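Purine catabolism protein pucG (Bacillus subtilis, PDB 3ISL) uses pyridoxal 5'-phosphate to transfer the amino group of (S)-ureidoglycine to glyoxylate, giving oxalurate and glycine in purine catabolism. Local coordinates at residues A[51-56]-A[278-283]; A[191-196]-A[205-210]. All coordinates share one frame; numbering follows the deposited sequence.

In the fold
From the N terminus, the chain first supplies helix 40-56, whose last turns hold residues 51-56. These wait 221 residues for their partner on helix 270-286, so contact 1 closes a long loop. Nested within that loop is contact 2, a short excursion in which segments 191-196 and 205-210, separated by just eight residues with Lys198 among them, bring strand 191-193 against strand 206-211. Contact 2 knits two inner strands of the seven-stranded sheet; contact 1 joins two helices packed on one side of it. Their centres lie about 12 Å apart, and they meet where Leu53 CD2 of contact 1 rests 4.0 Å from Pro208 CB of contact 2, binding helix pair and sheet together.

Contact 1: residues A[51-56]-A[278-283]; sequences EMLREL and EGVRLV
Arg281, whose backbone lies against Met52, carries a guanidinium with Leu282 CD2 over one face and the carboxylate of Glu278 at its edge, in plane. The grip is side-on: NE of Arg281 reaches OE2 of Glu278 at 3.0 Å and NH2 reaches OE1 at 2.9 Å, both approaching from above the carboxylate plane. Glu285 takes NH1, while Leu7 of the second subunit gives its N-H to Glu278 OE1. With a leucine in place of Arg281, Glu278 would probably lose this two-nitrogen grip and Glu285 its salt bridge with NH1. Towards the other helix the chemistry is apolar. Met52, with chi1 -80° and an extended chi2 of -170°, carries SD to 3.7 Å from Arg281 CA; the bend at chi3 then turns CE toward Arg281 N, 4.1 Å away. Val280 spreads its two methyls, CG1 to Met52 CB at 3.9 Å and CG2 to Leu53 CD2 at 4.0 Å. Further along, the side chains of Leu56 and Val283 cross at about a right angle, CD2 to CG2 4.1 Å. This is a buried helix-helix crossing, the local axes of 51-56 and 278-283 approaching to 9.9 Å at 45°, within the large domain of a fold type I, class V aminotransferase.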
loop_
_atom_site.group_PDB
_atom_site.type_symbol
_atom_site.label_atom_id
_atom_site.label_comp_id
_atom_site.label_asym_id
_atom_site.label_seq_id
_atom_site.Cartn_x
_atom_site.Cartn_y
_atom_site.Cartn_z
ATOM N N GLU A 51 6.564 -17.875 6.819
ATOM C CA GLU A 51 6.221 -19.070 7.586
ATOM C C GLU A 51 4.904 -18.910 8.351
ATOM O O GLU A 51 4.161 -19.837 8.519
ATOM C CB GLU A 51 7.320 -19.445 8.615
ATOM C CG GLU A 51 8.637 -20.037 7.996
ATOM C CD GLU A 51 8.523 -21.539 7.460
ATOM O OE1 GLU A 51 7.388 -22.104 7.142
ATOM O OE2 GLU A 51 9.630 -22.162 7.361
ATOM N N MET A 52 4.693 -17.758 8.948
ATOM C CA MET A 52 3.508 -17.560 9.776
ATOM C C MET A 52 2.270 -17.496 8.885
ATOM O O MET A 52 1.178 -17.958 9.270
ATOM C CB MET A 52 3.645 -16.266 10.634
ATOM C CG MET A 52 4.516 -16.508 11.893
ATOM S SD MET A 52 4.468 -15.109 13.090
ATOM C CE MET A 52 4.968 -13.712 12.112
ATOM N N LEU A 53 2.433 -16.902 7.698
ATOM C CA LEU A 53 1.310 -16.849 6.733
ATOM C C LEU A 53 0.955 -18.265 6.247
ATOM O O LEU A 53 -0.208 -18.570 6.067
ATOM C CB LEU A 53 1.575 -15.940 5.520
ATOM C CG LEU A 53 1.712 -14.455 5.908
ATOM C CD1 LEU A 53 1.986 -13.650 4.630
ATOM C CD2 LEU A 53 0.448 -13.939 6.611
ATOM N N ARG A 54 1.948 -19.145 6.114
ATOM C CA ARG A 54 1.630 -20.571 5.801
ATOM C C ARG A 54 0.677 -21.151 6.837
ATOM O O ARG A 54 -0.333 -21.761 6.469
ATOM C CB ARG A 54 2.907 -21.406 5.670
ATOM C CG ARG A 54 3.864 -20.901 4.555
ATOM C CD ARG A 54 5.087 -21.839 4.314
ATOM N NE ARG A 54 5.809 -21.250 3.212
ATOM C CZ ARG A 54 6.913 -20.527 3.342
ATOM N NH1 ARG A 54 7.476 -20.363 4.522
ATOM N NH2 ARG A 54 7.465 -19.957 2.291
ATOM N N GLU A 55 0.930 -20.885 8.128
ATOM C CA GLU A 55 0.090 -21.403 9.208
ATOM C C GLU A 55 -1.281 -20.765 9.239
ATOM O O GLU A 55 -2.265 -21.478 9.435
ATOM C CB GLU A 55 0.713 -21.208 10.619
ATOM C CG GLU A 55 1.869 -22.060 10.892
ATOM C CD GLU A 55 2.327 -21.897 12.336
ATOM O OE1 GLU A 55 3.510 -21.567 12.469
ATOM O OE2 GLU A 55 1.515 -22.057 13.318
ATOM N N LEU A 56 -1.325 -19.448 9.019
ATOM C CA LEU A 56 -2.525 -18.675 9.090
ATOM C C LEU A 56 -3.453 -19.219 8.042
ATOM O O LEU A 56 -4.595 -19.368 8.325
ATOM C CB LEU A 56 -2.246 -17.220 8.711
ATOM C CG LEU A 56 -3.185 -16.077 9.092
ATOM C CD1 LEU A 56 -3.314 -14.971 8.034
ATOM C CD2 LEU A 56 -4.447 -16.399 9.734
ATOM N N GLU A 278 3.717 -8.695 13.597
ATOM C CA GLU A 278 3.176 -8.768 14.950
ATOM C C GLU A 278 1.726 -9.221 14.988
ATOM O O GLU A 278 1.372 -9.977 15.866
ATOM C CB GLU A 278 3.368 -7.481 15.749
ATOM C CG GLU A 278 4.798 -7.087 15.942
ATOM C CD GLU A 278 5.609 -8.072 16.828
ATOM O OE1 GLU A 278 6.028 -7.714 17.953
ATOM O OE2 GLU A 278 5.867 -9.188 16.364
ATOM N N GLY A 279 0.899 -8.753 14.055
ATOM C CA GLY A 279 -0.522 -9.155 14.018
ATOM C C GLY A 279 -0.741 -10.649 13.786
ATOM O O GLY A 279 -1.508 -11.283 14.507
ATOM N N VAL A 280 -0.007 -11.229 12.825
ATOM C CA VAL A 280 -0.070 -12.665 12.640
ATOM C C VAL A 280 0.571 -13.398 13.833
ATOM O O VAL A 280 0.091 -14.446 14.283
ATOM C CB VAL A 280 0.611 -13.100 11.338
ATOM C CG1 VAL A 280 0.243 -14.501 11.061
ATOM C CG2 VAL A 280 0.029 -12.214 10.222
ATOM N N ARG A 281 1.624 -12.850 14.399
ATOM C CA ARG A 281 2.149 -13.596 15.572
ATOM C C ARG A 281 1.061 -13.707 16.667
ATOM O O ARG A 281 0.999 -14.709 17.340
ATOM C CB ARG A 281 3.417 -12.938 16.137
ATOM C CG ARG A 281 3.836 -13.395 17.517
ATOM C CD ARG A 281 5.081 -12.704 17.967
ATOM N NE ARG A 281 4.910 -11.283 18.287
ATOM C CZ ARG A 281 4.507 -10.801 19.463
ATOM N NH1 ARG A 281 4.106 -11.597 20.463
ATOM N NH2 ARG A 281 4.463 -9.490 19.612
ATOM N N LEU A 282 0.259 -12.654 16.871
ATOM C CA LEU A 282 -0.774 -12.659 17.898
ATOM C C LEU A 282 -1.868 -13.621 17.592
ATOM O O LEU A 282 -2.408 -14.278 18.530
ATOM C CB LEU A 282 -1.383 -11.284 18.185
ATOM C CG LEU A 282 -0.397 -10.232 18.687
ATOM C CD1 LEU A 282 -1.125 -8.945 19.122
ATOM C CD2 LEU A 282 0.525 -10.707 19.794
ATOM N N VAL A 283 -2.220 -13.737 16.317
ATOM C CA VAL A 283 -3.208 -14.772 16.009
ATOM C C VAL A 283 -2.730 -16.174 16.335
ATOM O O VAL A 283 -3.447 -16.964 16.898
ATOM C CB VAL A 283 -3.973 -14.630 14.644
ATOM C CG1 VAL A 283 -3.791 -13.338 13.955
ATOM C CG2 VAL A 283 -4.247 -15.983 13.819
#

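Contact 2: residues A[191-196]-A[205-210]; sequences AAIGGT and GMAPIT
Ala192 and Thr210 form an antiparallel hydrogen-bonded pair, the start of the tight part of the contact, which runs through 192-194 and 208-210. Ala192 N bonds to Thr210 O at 2.8 Å, and Thr210 N to Ala192 O at 3.0 Å. One step along, Ile193 and Ile209 make the non-hydrogen-bonded pair, their CA atoms just 4.4 Å apart. Their side chains lie side by side and point the same way, Ile209 CG2 meeting Ile193 CG1 at 4.0 Å; beyond them Ile75 and Val78 of helix 71-82 cover Ile193. On the opposite face Ala192 CB touches Thr210 CG2. The Thr210 hydroxyl stands anti to the backbone N (chi1 -168°), where it bonds to Trp63 O and Asn61 ND2 and so ties the pair to the neighbouring strand 63-68 and the residues just before it. Gly194 N closes the run with a short, straight bond to Pro208 O (2.7 Å, 171° at the hydrogen), but Pro208 has no N-H to send back, and its CD sits 3.5 Å from Gly194 O instead.

After Gly194 the backbone-to-backbone hydrogen bonds between the two segments cease. Thr196 OG1 lies 3.2 Å from Met206 O and is also hydrogen-bonded to Pro203 O. Gly205, partly exposed, marks the solvent side, whereas Met206 runs off to pack among Met272, Leu273 and Leu276 of helix 270-286.

Regular antiparallel pairing inside the sheet thus ends with the Gly194 N to Pro208 O bond, and the chain runs on into the loop 194-205, which holds Lys198, the residue that carries the cofactor as an internal aldimine but is not linked to it here.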
loop_
_atom_site.group_PDB
_atom_site.type_symbol
_atom_site.label_atom_id
_atom_site.label_comp_id
_atom_site.label_asym_id
_atom_site.label_seq_id
_atom_site.Cartn_x
_atom_site.Cartn_y
_atom_site.Cartn_z
ATOM N N ALA A 191 -5.384 -20.303 -4.938
ATOM C CA ALA A 191 -4.891 -19.053 -4.464
ATOM C C ALA A 191 -5.898 -18.436 -3.536
ATOM O O ALA A 191 -7.148 -18.523 -3.786
ATOM C CB ALA A 191 -4.544 -18.069 -5.669
ATOM N N ALA A 192 -5.393 -17.824 -2.439
ATOM C CA ALA A 192 -6.268 -17.156 -1.454
ATOM C C ALA A 192 -5.650 -15.801 -1.172
ATOM O O ALA A 192 -4.459 -15.685 -1.085
ATOM C CB ALA A 192 -6.377 -17.942 -0.141
ATOM N N ILE A 193 -6.488 -14.785 -0.991
ATOM C CA ILE A 193 -5.967 -13.495 -0.667
ATOM C C ILE A 193 -6.662 -13.068 0.582
ATOM O O ILE A 193 -7.901 -13.132 0.694
ATOM C CB ILE A 193 -6.310 -12.444 -1.783
ATOM C CG1 ILE A 193 -5.824 -12.895 -3.179
ATOM C CG2 ILE A 193 -5.866 -11.037 -1.328
ATOM C CD1 ILE A 193 -6.968 -13.525 -4.152
ATOM N N GLY A 194 -5.872 -12.586 1.522
ATOM C CA GLY A 194 -6.430 -12.009 2.756
ATOM C C GLY A 194 -6.359 -10.508 2.775
ATOM O O GLY A 194 -5.835 -9.881 1.842
ATOM N N GLY A 195 -6.893 -9.911 3.836
ATOM C CA GLY A 195 -6.634 -8.500 4.144
ATOM C C GLY A 195 -6.255 -8.350 5.596
ATOM O O GLY A 195 -6.356 -9.297 6.388
ATOM N N THR A 196 -5.773 -7.186 5.978
ATOM C CA THR A 196 -5.222 -7.021 7.319
ATOM C C THR A 196 -6.177 -6.366 8.330
ATOM O O THR A 196 -6.073 -6.648 9.534
ATOM C CB THR A 196 -3.956 -6.131 7.253
ATOM O OG1 THR A 196 -4.177 -5.073 6.304
ATOM C CG2 THR A 196 -2.784 -6.932 6.746
ATOM N N GLY A 205 -4.042 -1.663 4.340
ATOM C CA GLY A 205 -2.918 -1.334 3.474
ATOM C C GLY A 205 -1.878 -2.420 3.241
ATOM O O GLY A 205 -0.775 -2.145 2.735
ATOM N N MET A 206 -2.235 -3.685 3.542
ATOM C CA MET A 206 -1.449 -4.787 2.966
ATOM C C MET A 206 -2.357 -5.945 2.748
ATOM O O MET A 206 -3.434 -5.994 3.381
ATOM C CB MET A 206 -0.231 -5.166 3.823
ATOM C CG MET A 206 1.174 -4.760 3.245
ATOM S SD MET A 206 2.206 -5.508 4.489
ATOM C CE MET A 206 3.885 -5.513 3.866
ATOM N N ALA A 207 -1.960 -6.831 1.812
ATOM C CA ALA A 207 -2.787 -7.928 1.401
ATOM C C ALA A 207 -1.946 -9.232 1.359
ATOM O O ALA A 207 -1.207 -9.464 0.426
ATOM C CB ALA A 207 -3.397 -7.631 0.038
ATOM N N PRO A 208 -2.033 -10.054 2.393
ATOM C CA PRO A 208 -1.364 -11.381 2.425
ATOM C C PRO A 208 -1.991 -12.316 1.389
ATOM O O PRO A 208 -3.226 -12.433 1.320
ATOM C CB PRO A 208 -1.686 -11.944 3.827
ATOM C CG PRO A 208 -2.253 -10.831 4.606
ATOM C CD PRO A 208 -2.776 -9.766 3.624
ATOM N N ILE A 209 -1.143 -12.978 0.628
ATOM C CA ILE A 209 -1.616 -13.897 -0.411
ATOM C C ILE A 209 -0.931 -15.198 -0.241
ATOM O O ILE A 209 0.161 -15.245 0.306
ATOM C CB ILE A 209 -1.397 -13.380 -1.867
ATOM C CG1 ILE A 209 0.080 -13.240 -2.190
ATOM C CG2 ILE A 209 -2.091 -12.046 -2.091
ATOM C CD1 ILE A 209 0.362 -12.813 -3.697
ATOM N N THR A 210 -1.563 -16.255 -0.725
ATOM C CA THR A 210 -0.907 -17.507 -0.847
ATOM C C THR A 210 -1.389 -18.209 -2.114
ATOM O O THR A 210 -2.564 -18.071 -2.539
ATOM C CB THR A 210 -1.131 -18.422 0.432
ATOM O OG1 THR A 210 -0.254 -19.546 0.401
ATOM C CG2 THR A 210 -2.548 -18.882 0.579
#